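Fatty acid-binding protein 2 (Manduca sexta, PDB 1MDC) binds fatty acids one to one in the interior of its beta-barrel, consistent with a role in carrying lipids within the cytoplasm. Local coordinates at residues F16-S22 with I117-W122. Residues are numbered along the deposited sequence; the frame is centred on the assembly and turned at random.
Sequences FDGFLKS and ITSSNW
Ser22 and Ser119 meet hydroxyl to hydroxyl where the end of the 16-22 segment reaches the turn after strand 112-119. Ser119 OG donates to Ser22 OG over 3.0 Å, and Ser22 OG in turn donates to the carbonyl O of Phe19, 2.7 Å away. A chi1 of 88° turns the hydroxyl back toward its own helix, where it meets Phe19 O at a C=O...O angle of 132°, tilted from the carbonyl plane. Ser119 OG is also an acceptor: the backbone N of Asn121 donates to it over 3.0 Å, an ST turn that opens the tight connection from strand 112-119 to strand 122-131. Asn121 also binds Ser22 O through ND2, nearly straight at 2.9 Å (N-H...O 167°), with the acceptor in the amide plane; ND2 also bonds to Ala99 O. An alanine in place of Ser22 would probably leave Ser119 OG without this acceptor and Phe19 O without its side-chain donor. In this fatty acid-binding protein fold the helix-turn-helix lid closes one end of the barrel, and here its first helix is tied to the turn between the last two strands. On the barrel side of these bonds, Ile117 CG2 lies over the centre of the Phe19 ring, a CH-pi contact 3.8 Å from the centroid, while Ser119 CB comes to the ring edge. Phe19 also touches the bound palmitic acid. One face of the Trp122 indole lies against Gly18 C, 3.7 Å from CZ3. Ile117 CD1 also reaches Phe16 CE1 at 4.2 Å, and the Phe16 ring makes a cation-pi contact with the hexadecanoate-binding Arg128.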
loop_
_atom_site.group_PDB
_atom_site.type_symbol
_atom_site.label_atom_id
_atom_site.label_comp_id
_atom_site.label_asym_id
_atom_site.label_seq_id
_atom_site.Cartn_x
_atom_site.Cartn_y
_atom_site.Cartn_z
ATOM N N PHE A 16 9.193 0.677 -9.028
ATOM C CA PHE A 16 8.876 1.291 -7.754
ATOM C C PHE A 16 9.731 2.532 -7.505
ATOM O O PHE A 16 9.286 3.525 -6.971
ATOM C CB PHE A 16 8.882 0.261 -6.615
ATOM C CG PHE A 16 8.325 0.700 -5.260
ATOM C CD1 PHE A 16 7.076 1.290 -5.156
ATOM C CD2 PHE A 16 9.079 0.473 -4.096
ATOM C CE1 PHE A 16 6.565 1.656 -3.898
ATOM C CE2 PHE A 16 8.595 0.852 -2.839
ATOM C CZ PHE A 16 7.336 1.443 -2.758
ATOM N N ASP A 17 10.974 2.492 -7.904
ATOM C CA ASP A 17 11.807 3.665 -7.693
ATOM C C ASP A 17 11.259 4.875 -8.455
ATOM O O ASP A 17 11.268 6.019 -8.003
ATOM C CB ASP A 17 13.232 3.308 -8.160
ATOM C CG ASP A 17 14.221 4.462 -7.980
ATOM O OD1 ASP A 17 14.801 4.463 -6.810
ATOM O OD2 ASP A 17 14.484 5.303 -8.826
ATOM N N GLY A 18 10.757 4.610 -9.652
ATOM C CA GLY A 18 10.191 5.633 -10.514
ATOM C C GLY A 18 9.002 6.258 -9.882
ATOM O O GLY A 18 8.821 7.472 -9.906
ATOM N N PHE A 19 8.177 5.410 -9.292
ATOM C CA PHE A 19 7.013 5.944 -8.636
ATOM C C PHE A 19 7.423 6.808 -7.428
ATOM O O PHE A 19 6.838 7.854 -7.196
ATOM C CB PHE A 19 6.075 4.786 -8.060
ATOM C CG PHE A 19 5.114 5.293 -7.024
ATOM C CD1 PHE A 19 4.016 6.069 -7.381
ATOM C CD2 PHE A 19 5.308 4.990 -5.690
ATOM C CE1 PHE A 19 3.125 6.532 -6.420
ATOM C CE2 PHE A 19 4.421 5.471 -4.703
ATOM C CZ PHE A 19 3.337 6.229 -5.062
ATOM N N LEU A 20 8.402 6.376 -6.631
ATOM C CA LEU A 20 8.788 7.162 -5.463
ATOM C C LEU A 20 9.385 8.509 -5.842
ATOM O O LEU A 20 9.234 9.502 -5.122
ATOM C CB LEU A 20 9.749 6.385 -4.630
ATOM C CG LEU A 20 9.095 5.125 -4.031
ATOM C CD1 LEU A 20 10.158 4.267 -3.420
ATOM C CD2 LEU A 20 8.104 5.477 -2.952
ATOM N N LYS A 21 10.066 8.544 -6.988
ATOM C CA LYS A 21 10.665 9.798 -7.451
ATOM C C LYS A 21 9.559 10.790 -7.766
ATOM O O LYS A 21 9.603 11.967 -7.457
ATOM C CB LYS A 21 11.614 9.662 -8.655
ATOM C CG LYS A 21 12.934 8.981 -8.269
ATOM C CD LYS A 21 13.669 8.538 -9.530
ATOM C CE LYS A 21 15.096 8.136 -9.335
ATOM N NZ LYS A 21 15.477 7.154 -10.359
ATOM N N SER A 22 8.522 10.296 -8.389
ATOM C CA SER A 22 7.397 11.127 -8.751
ATOM C C SER A 22 6.674 11.655 -7.537
ATOM O O SER A 22 5.840 12.561 -7.642
ATOM C CB SER A 22 6.439 10.320 -9.647
ATOM O OG SER A 22 5.470 9.589 -8.813
ATOM N N ILE A 117 0.373 0.338 -8.959
ATOM C CA ILE A 117 0.394 1.693 -8.477
ATOM C C ILE A 117 0.536 2.720 -9.559
ATOM O O ILE A 117 1.404 2.576 -10.414
ATOM C CB ILE A 117 1.721 1.697 -7.682
ATOM C CG1 ILE A 117 1.691 0.645 -6.551
ATOM C CG2 ILE A 117 1.814 3.078 -7.081
ATOM C CD1 ILE A 117 2.996 0.512 -5.750
ATOM N N THR A 118 -0.319 3.737 -9.511
ATOM C CA THR A 118 -0.316 4.833 -10.469
ATOM C C THR A 118 -0.201 6.139 -9.670
ATOM O O THR A 118 -0.579 6.183 -8.493
ATOM C CB THR A 118 -1.446 4.799 -11.452
ATOM O OG1 THR A 118 -2.648 4.645 -10.748
ATOM C CG2 THR A 118 -1.257 3.673 -12.474
ATOM N N SER A 119 0.340 7.210 -10.273
ATOM C CA SER A 119 0.525 8.495 -9.580
ATOM C C SER A 119 0.075 9.666 -10.430
ATOM O O SER A 119 0.076 9.584 -11.650
ATOM C CB SER A 119 2.051 8.562 -9.527
ATOM O OG SER A 119 2.558 9.836 -9.400
ATOM N N SER A 120 -0.315 10.767 -9.826
ATOM C CA SER A 120 -0.745 11.868 -10.666
ATOM C C SER A 120 0.462 12.630 -11.231
ATOM O O SER A 120 0.302 13.534 -12.044
ATOM C CB SER A 120 -1.635 12.844 -9.884
ATOM O OG SER A 120 -0.903 13.289 -8.753
ATOM N N ASN A 121 1.678 12.287 -10.819
ATOM C CA ASN A 121 2.822 13.022 -11.350
ATOM C C ASN A 121 3.689 12.308 -12.363
ATOM O O ASN A 121 4.709 12.859 -12.766
ATOM C CB ASN A 121 3.747 13.327 -10.166
ATOM C CG ASN A 121 3.110 14.330 -9.206
ATOM O OD1 ASN A 121 2.204 15.086 -9.562
ATOM N ND2 ASN A 121 3.586 14.352 -7.976
ATOM N N TRP A 122 3.304 11.102 -12.769
ATOM C CA TRP A 122 4.079 10.337 -13.702
ATOM C C TRP A 122 3.191 9.440 -14.472
ATOM O O TRP A 122 2.149 9.095 -14.007
ATOM C CB TRP A 122 4.765 9.354 -12.752
ATOM C CG TRP A 122 5.768 8.522 -13.409
ATOM C CD1 TRP A 122 6.558 8.862 -14.464
ATOM C CD2 TRP A 122 6.090 7.203 -13.050
ATOM N NE1 TRP A 122 7.377 7.812 -14.774
ATOM C CE2 TRP A 122 7.106 6.783 -13.908
ATOM C CE3 TRP A 122 5.607 6.362 -12.095
ATOM C CZ2 TRP A 122 7.645 5.534 -13.831
ATOM C CZ3 TRP A 122 6.162 5.120 -12.023
ATOM C CH2 TRP A 122 7.166 4.728 -12.881
#